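Tail assembly chaperone (Enterobacteria phage HK97, PDB 2OB9) probably acts as a chaperone in the assembly of the phage tail, forming oligomers that are consistent with a spiral arrangement of subunits. Local coordinates at residues V25-P38 / V104-I116. Numbering follows the deposited sequence.
Sequences VPEWEGVKVVLREP and VHSRLLKQALDLI
Trp28 packs against Val104 and Leu108, and Leu35 against Leu108 and Ala112, so that a beta-hairpin lies on a helix: Trp28 begins the type I' turn joining strands 20-25 and 31-36, Leu35 belongs to the second strand, and the axes of strand 31-36 and helix 104-113 approach to 7.7 Å. Val25 CG2 lies over one face of the indole, toward its rim, and Val104 CG1 comes within 3.6 Å of Trp28 CE2, while the far end of the ring meets Leu108, Trp28 CH2 lying 3.6 Å from Leu108 CD1. Further along, Leu35 CD1 reaches the helix backbone, 3.5 Å from Leu108 O, and also touches Gln111 CB; Ala112, small enough to let the chains approach, sits against Leu35 CB. Beyond the strand, Pro38 CG packs 3.7 Å from Leu113 CD2, and Ile116 CD1 meets Pro38 CD.

Aromatic contact is edge-to-face: the Trp28 edge points at the face of His105, planes at 63° and centroids 5.3 Å apart. His105 NE2 is hydrogen-bonded to Ala11 O of a second subunit, so this ring joins fold to assembly.

A single salt bridge crosses, Arg107 NH2 to Glu27 OE2 at 2.8 Å. Bends at chi2 of Glu27 and chi3 of Arg107 bring the groups together, yet the N-H...O angle is 132° and the nitrogen stands above the carboxylate plane.

With one bent ionic bond, between partly exposed residues, and mostly hydrocarbon between hairpin and helix, cohesion here probably comes chiefly from burial of apolar side chains.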
loop_
_atom_site.group_PDB
_atom_site.type_symbol
_atom_site.label_atom_id
_atom_site.label_comp_id
_atom_site.label_asym_id
_atom_site.label_seq_id
_atom_site.Cartn_x
_atom_site.Cartn_y
_atom_site.Cartn_z
ATOM N N VAL A 25 25.924 -32.117 -22.237
ATOM C CA VAL A 25 24.660 -31.820 -22.892
ATOM C C VAL A 25 24.404 -32.672 -24.146
ATOM O O VAL A 25 24.847 -32.340 -25.239
ATOM C CB VAL A 25 24.314 -30.273 -22.920
ATOM C CG1 VAL A 25 25.540 -29.364 -22.738
ATOM C CG2 VAL A 25 23.301 -29.843 -24.028
ATOM N N PRO A 26 23.663 -33.792 -23.951
ATOM C CA PRO A 26 23.316 -34.833 -24.927
ATOM C C PRO A 26 22.859 -34.278 -26.256
ATOM O O PRO A 26 23.178 -34.844 -27.307
ATOM C CB PRO A 26 22.130 -35.553 -24.263
ATOM C CG PRO A 26 22.377 -35.393 -22.782
ATOM C CD PRO A 26 23.081 -34.072 -22.617
ATOM N N GLU A 27 22.105 -33.182 -26.206
ATOM C CA GLU A 27 21.461 -32.639 -27.394
ATOM C C GLU A 27 22.360 -31.648 -28.124
ATOM O O GLU A 27 22.064 -31.238 -29.247
ATOM C CB GLU A 27 20.127 -32.001 -27.022
ATOM C CG GLU A 27 20.191 -31.363 -25.662
ATOM C CD GLU A 27 19.453 -32.130 -24.601
ATOM O OE1 GLU A 27 18.314 -32.547 -24.871
ATOM O OE2 GLU A 27 20.014 -32.282 -23.501
ATOM N N TRP A 28 23.457 -31.264 -27.484
ATOM C CA TRP A 28 24.482 -30.490 -28.161
ATOM C C TRP A 28 25.697 -31.362 -28.343
ATOM O O TRP A 28 26.809 -31.005 -27.942
ATOM C CB TRP A 28 24.836 -29.234 -27.383
ATOM C CG TRP A 28 23.719 -28.234 -27.193
ATOM C CD1 TRP A 28 22.494 -28.173 -27.849
ATOM C CD2 TRP A 28 23.769 -27.095 -26.333
ATOM N NE1 TRP A 28 21.782 -27.069 -27.414
ATOM C CE2 TRP A 28 22.544 -26.394 -26.486
ATOM C CE3 TRP A 28 24.737 -26.599 -25.434
ATOM C CZ2 TRP A 28 22.259 -25.232 -25.759
ATOM C CZ3 TRP A 28 24.459 -25.451 -24.717
ATOM C CH2 TRP A 28 23.225 -24.772 -24.891
ATOM N N GLU A 29 25.453 -32.535 -28.919
ATOM C CA GLU A 29 26.488 -33.504 -29.324
ATOM C C GLU A 29 27.398 -34.014 -28.223
ATOM O O GLU A 29 28.531 -34.403 -28.485
ATOM C CB GLU A 29 27.267 -32.987 -30.542
ATOM C CG GLU A 29 26.286 -32.608 -31.656
ATOM C CD GLU A 29 26.948 -32.078 -32.905
ATOM O OE1 GLU A 29 28.194 -31.918 -32.909
ATOM O OE2 GLU A 29 26.207 -31.813 -33.882
ATOM N N GLY A 30 26.894 -34.049 -26.993
ATOM C CA GLY A 30 27.647 -34.618 -25.880
ATOM C C GLY A 30 28.638 -33.632 -25.293
ATOM O O GLY A 30 29.361 -33.969 -24.382
ATOM N N VAL A 31 28.646 -32.393 -25.785
ATOM C CA VAL A 31 29.597 -31.354 -25.326
ATOM C C VAL A 31 29.425 -31.095 -23.841
ATOM O O VAL A 31 28.292 -31.128 -23.317
ATOM C CB VAL A 31 29.448 -30.007 -26.163
ATOM C CG1 VAL A 31 28.225 -29.173 -25.727
ATOM C CG2 VAL A 31 30.708 -29.162 -26.130
ATOM N N LYS A 32 30.533 -30.867 -23.157
ATOM C CA LYS A 32 30.488 -30.467 -21.774
ATOM C C LYS A 32 30.517 -28.947 -21.715
ATOM O O LYS A 32 31.215 -28.300 -22.505
ATOM C CB LYS A 32 31.673 -31.003 -20.966
ATOM C CG LYS A 32 31.796 -32.493 -20.839
ATOM C CD LYS A 32 33.200 -32.839 -20.266
ATOM C CE LYS A 32 34.214 -33.119 -21.421
ATOM N NZ LYS A 32 35.694 -33.131 -21.032
ATOM N N VAL A 33 29.722 -28.400 -20.788
ATOM C CA VAL A 33 29.693 -26.984 -20.463
ATOM C C VAL A 33 29.876 -26.915 -18.956
ATOM O O VAL A 33 29.821 -27.937 -18.270
ATOM C CB VAL A 33 28.332 -26.287 -20.869
ATOM C CG1 VAL A 33 28.066 -26.468 -22.353
ATOM C CG2 VAL A 33 27.109 -26.769 -19.984
ATOM N N VAL A 34 30.131 -25.714 -18.456
ATOM C CA VAL A 34 30.182 -25.456 -17.041
ATOM C C VAL A 34 29.020 -24.525 -16.722
ATOM O O VAL A 34 28.806 -23.519 -17.380
ATOM C CB VAL A 34 31.556 -24.838 -16.627
ATOM C CG1 VAL A 34 31.485 -24.242 -15.226
ATOM C CG2 VAL A 34 32.690 -25.883 -16.709
ATOM N N LEU A 35 28.239 -24.909 -15.737
ATOM C CA LEU A 35 27.148 -24.104 -15.233
ATOM C C LEU A 35 27.565 -23.512 -13.888
ATOM O O LEU A 35 28.011 -24.232 -12.992
ATOM C CB LEU A 35 25.879 -24.988 -15.025
ATOM C CG LEU A 35 25.211 -25.619 -16.262
ATOM C CD1 LEU A 35 23.908 -26.323 -15.891
ATOM C CD2 LEU A 35 24.975 -24.593 -17.409
ATOM N N ARG A 36 27.404 -22.200 -13.764
ATOM C CA ARG A 36 27.706 -21.478 -12.536
ATOM C C ARG A 36 26.405 -20.845 -12.024
ATOM O O ARG A 36 25.539 -20.572 -12.810
ATOM C CB ARG A 36 28.814 -20.424 -12.796
ATOM C CG ARG A 36 28.356 -19.153 -13.492
ATOM C CD ARG A 36 29.487 -18.190 -13.343
ATOM N NE ARG A 36 29.556 -16.951 -14.120
ATOM C CZ ARG A 36 28.680 -15.953 -14.085
ATOM N NH1 ARG A 36 27.516 -16.094 -13.435
ATOM N NH2 ARG A 36 28.940 -14.815 -14.769
ATOM N N GLU A 37 26.257 -20.675 -10.714
ATOM C CA GLU A 37 25.184 -19.865 -10.166
ATOM C C GLU A 37 25.282 -18.430 -10.746
ATOM O O GLU A 37 26.352 -18.016 -11.148
ATOM C CB GLU A 37 25.258 -19.837 -8.643
ATOM C CG GLU A 37 26.445 -19.069 -8.102
ATOM C CD GLU A 37 26.485 -19.106 -6.597
ATOM O OE1 GLU A 37 25.476 -18.693 -5.988
ATOM O OE2 GLU A 37 27.520 -19.526 -6.029
ATOM N N PRO A 38 24.158 -17.696 -10.836
ATOM C CA PRO A 38 24.261 -16.333 -11.352
ATOM C C PRO A 38 24.980 -15.381 -10.427
ATOM O O PRO A 38 24.953 -15.543 -9.192
ATOM C CB PRO A 38 22.797 -15.893 -11.505
ATOM C CG PRO A 38 22.027 -17.180 -11.514
ATOM C CD PRO A 38 22.754 -18.091 -10.611
ATOM N N VAL A 104 16.309 -26.796 -24.384
ATOM C CA VAL A 104 17.627 -27.116 -23.843
ATOM C C VAL A 104 18.182 -25.979 -22.967
ATOM O O VAL A 104 18.580 -26.211 -21.824
ATOM C CB VAL A 104 18.638 -27.544 -24.967
ATOM C CG1 VAL A 104 20.046 -27.818 -24.388
ATOM C CG2 VAL A 104 18.104 -28.759 -25.703
ATOM N N HIS A 105 18.189 -24.761 -23.508
ATOM C CA HIS A 105 18.650 -23.585 -22.780
ATOM C C HIS A 105 17.907 -23.438 -21.460
ATOM O O HIS A 105 18.488 -23.161 -20.427
ATOM C CB HIS A 105 18.450 -22.322 -23.620
ATOM C CG HIS A 105 18.982 -22.440 -25.014
ATOM N ND1 HIS A 105 18.363 -23.200 -25.979
ATOM C CD2 HIS A 105 20.098 -21.934 -25.588
ATOM C CE1 HIS A 105 19.052 -23.134 -27.099
ATOM N NE2 HIS A 105 20.127 -22.394 -26.878
ATOM N N SER A 106 16.610 -23.638 -21.506
ATOM C CA SER A 106 15.792 -23.417 -20.341
ATOM C C SER A 106 15.996 -24.514 -19.292
ATOM O O SER A 106 15.932 -24.246 -18.116
ATOM C CB SER A 106 14.334 -23.224 -20.753
ATOM O OG SER A 106 13.626 -24.457 -20.714
ATOM N N ARG A 107 16.298 -25.727 -19.740
ATOM C CA ARG A 107 16.653 -26.858 -18.850
ATOM C C ARG A 107 18.064 -26.666 -18.263
ATOM O O ARG A 107 18.343 -27.083 -17.154
ATOM C CB ARG A 107 16.608 -28.162 -19.641
ATOM C CG ARG A 107 16.897 -29.408 -18.804
ATOM C CD ARG A 107 17.065 -30.736 -19.632
ATOM N NE ARG A 107 18.217 -30.763 -20.574
ATOM C CZ ARG A 107 19.496 -30.884 -20.201
ATOM N NH1 ARG A 107 19.822 -30.958 -18.903
ATOM N NH2 ARG A 107 20.461 -30.930 -21.129
ATOM N N LEU A 108 18.952 -26.027 -19.022
ATOM C CA LEU A 108 20.285 -25.685 -18.508
ATOM C C LEU A 108 20.202 -24.535 -17.495
ATOM O O LEU A 108 20.876 -24.588 -16.476
ATOM C CB LEU A 108 21.291 -25.375 -19.656
ATOM C CG LEU A 108 21.779 -26.579 -20.481
ATOM C CD1 LEU A 108 22.602 -26.128 -21.660
ATOM C CD2 LEU A 108 22.602 -27.584 -19.630
ATOM N N LEU A 109 19.364 -23.529 -17.746
ATOM C CA LEU A 109 19.104 -22.519 -16.744
ATOM C C LEU A 109 18.651 -23.120 -15.400
ATOM O O LEU A 109 19.207 -22.752 -14.352
ATOM C CB LEU A 109 18.111 -21.471 -17.229
ATOM C CG LEU A 109 17.684 -20.314 -16.292
ATOM C CD1 LEU A 109 18.904 -19.584 -15.686
ATOM C CD2 LEU A 109 16.833 -19.290 -17.071
ATOM N N LYS A 110 17.654 -24.015 -15.430
ATOM C CA LYS A 110 17.145 -24.658 -14.214
ATOM C C LYS A 110 18.209 -25.407 -13.439
ATOM O O LYS A 110 18.332 -25.242 -12.249
ATOM C CB LYS A 110 15.962 -25.586 -14.517
ATOM C CG LYS A 110 14.652 -24.828 -14.563
ATOM C CD LYS A 110 13.565 -25.636 -15.203
ATOM C CE LYS A 110 12.320 -24.782 -15.436
ATOM N NZ LYS A 110 11.455 -24.686 -14.217
ATOM N N GLN A 111 18.959 -26.250 -14.132
ATOM C CA GLN A 111 20.085 -26.959 -13.576
ATOM C C GLN A 111 21.032 -25.956 -12.887
ATOM O O GLN A 111 21.416 -26.184 -11.740
ATOM C CB GLN A 111 20.777 -27.736 -14.695
ATOM C CG GLN A 111 21.192 -29.150 -14.349
ATOM C CD GLN A 111 21.822 -29.905 -15.521
ATOM O OE1 GLN A 111 22.611 -30.840 -15.322
ATOM N NE2 GLN A 111 21.471 -29.518 -16.738
ATOM N N ALA A 112 21.354 -24.828 -13.546
ATOM C CA ALA A 112 22.218 -23.792 -12.921
ATOM C C ALA A 112 21.635 -23.174 -11.628
ATOM O O ALA A 112 22.358 -22.992 -10.634
ATOM C CB ALA A 112 22.587 -22.692 -13.909
ATOM N N LEU A 113 20.340 -22.855 -11.658
ATOM C CA LEU A 113 19.627 -22.322 -10.494
ATOM C C LEU A 113 19.515 -23.350 -9.359
ATOM O O LEU A 113 19.419 -22.950 -8.238
ATOM C CB LEU A 113 18.233 -21.725 -10.860
ATOM C CG LEU A 113 18.230 -20.626 -11.948
ATOM C CD1 LEU A 113 16.833 -20.086 -12.244
ATOM C CD2 LEU A 113 19.192 -19.521 -11.598
ATOM N N ASP A 114 19.558 -24.648 -9.664
ATOM C CA ASP A 114 19.677 -25.721 -8.649
ATOM C C ASP A 114 20.887 -25.603 -7.707
ATOM O O ASP A 114 20.886 -26.179 -6.634
ATOM C CB ASP A 114 19.760 -27.110 -9.309
ATOM C CG ASP A 114 18.398 -27.708 -9.657
ATOM O OD1 ASP A 114 17.352 -27.255 -9.113
ATOM O OD2 ASP A 114 18.385 -28.656 -10.488
ATOM N N LEU A 115 21.930 -24.898 -8.133
ATOM C CA LEU A 115 23.163 -24.807 -7.351
ATOM C C LEU A 115 22.985 -23.930 -6.127
ATOM O O LEU A 115 23.649 -24.147 -5.121
ATOM C CB LEU A 115 24.325 -24.284 -8.193
ATOM C CG LEU A 115 24.821 -25.145 -9.350
ATOM C CD1 LEU A 115 25.590 -24.289 -10.296
ATOM C CD2 LEU A 115 25.670 -26.270 -8.846
ATOM N N ILE A 116 22.107 -22.938 -6.227
ATOM C CA ILE A 116 21.798 -22.047 -5.118
ATOM C C ILE A 116 20.928 -22.772 -4.097
ATOM O O ILE A 116 21.018 -22.485 -2.898
ATOM C CB ILE A 116 21.027 -20.816 -5.589
ATOM C CG1 ILE A 116 21.810 -20.068 -6.653
ATOM C CG2 ILE A 116 20.688 -19.887 -4.429
ATOM C CD1 ILE A 116 20.893 -19.419 -7.626
#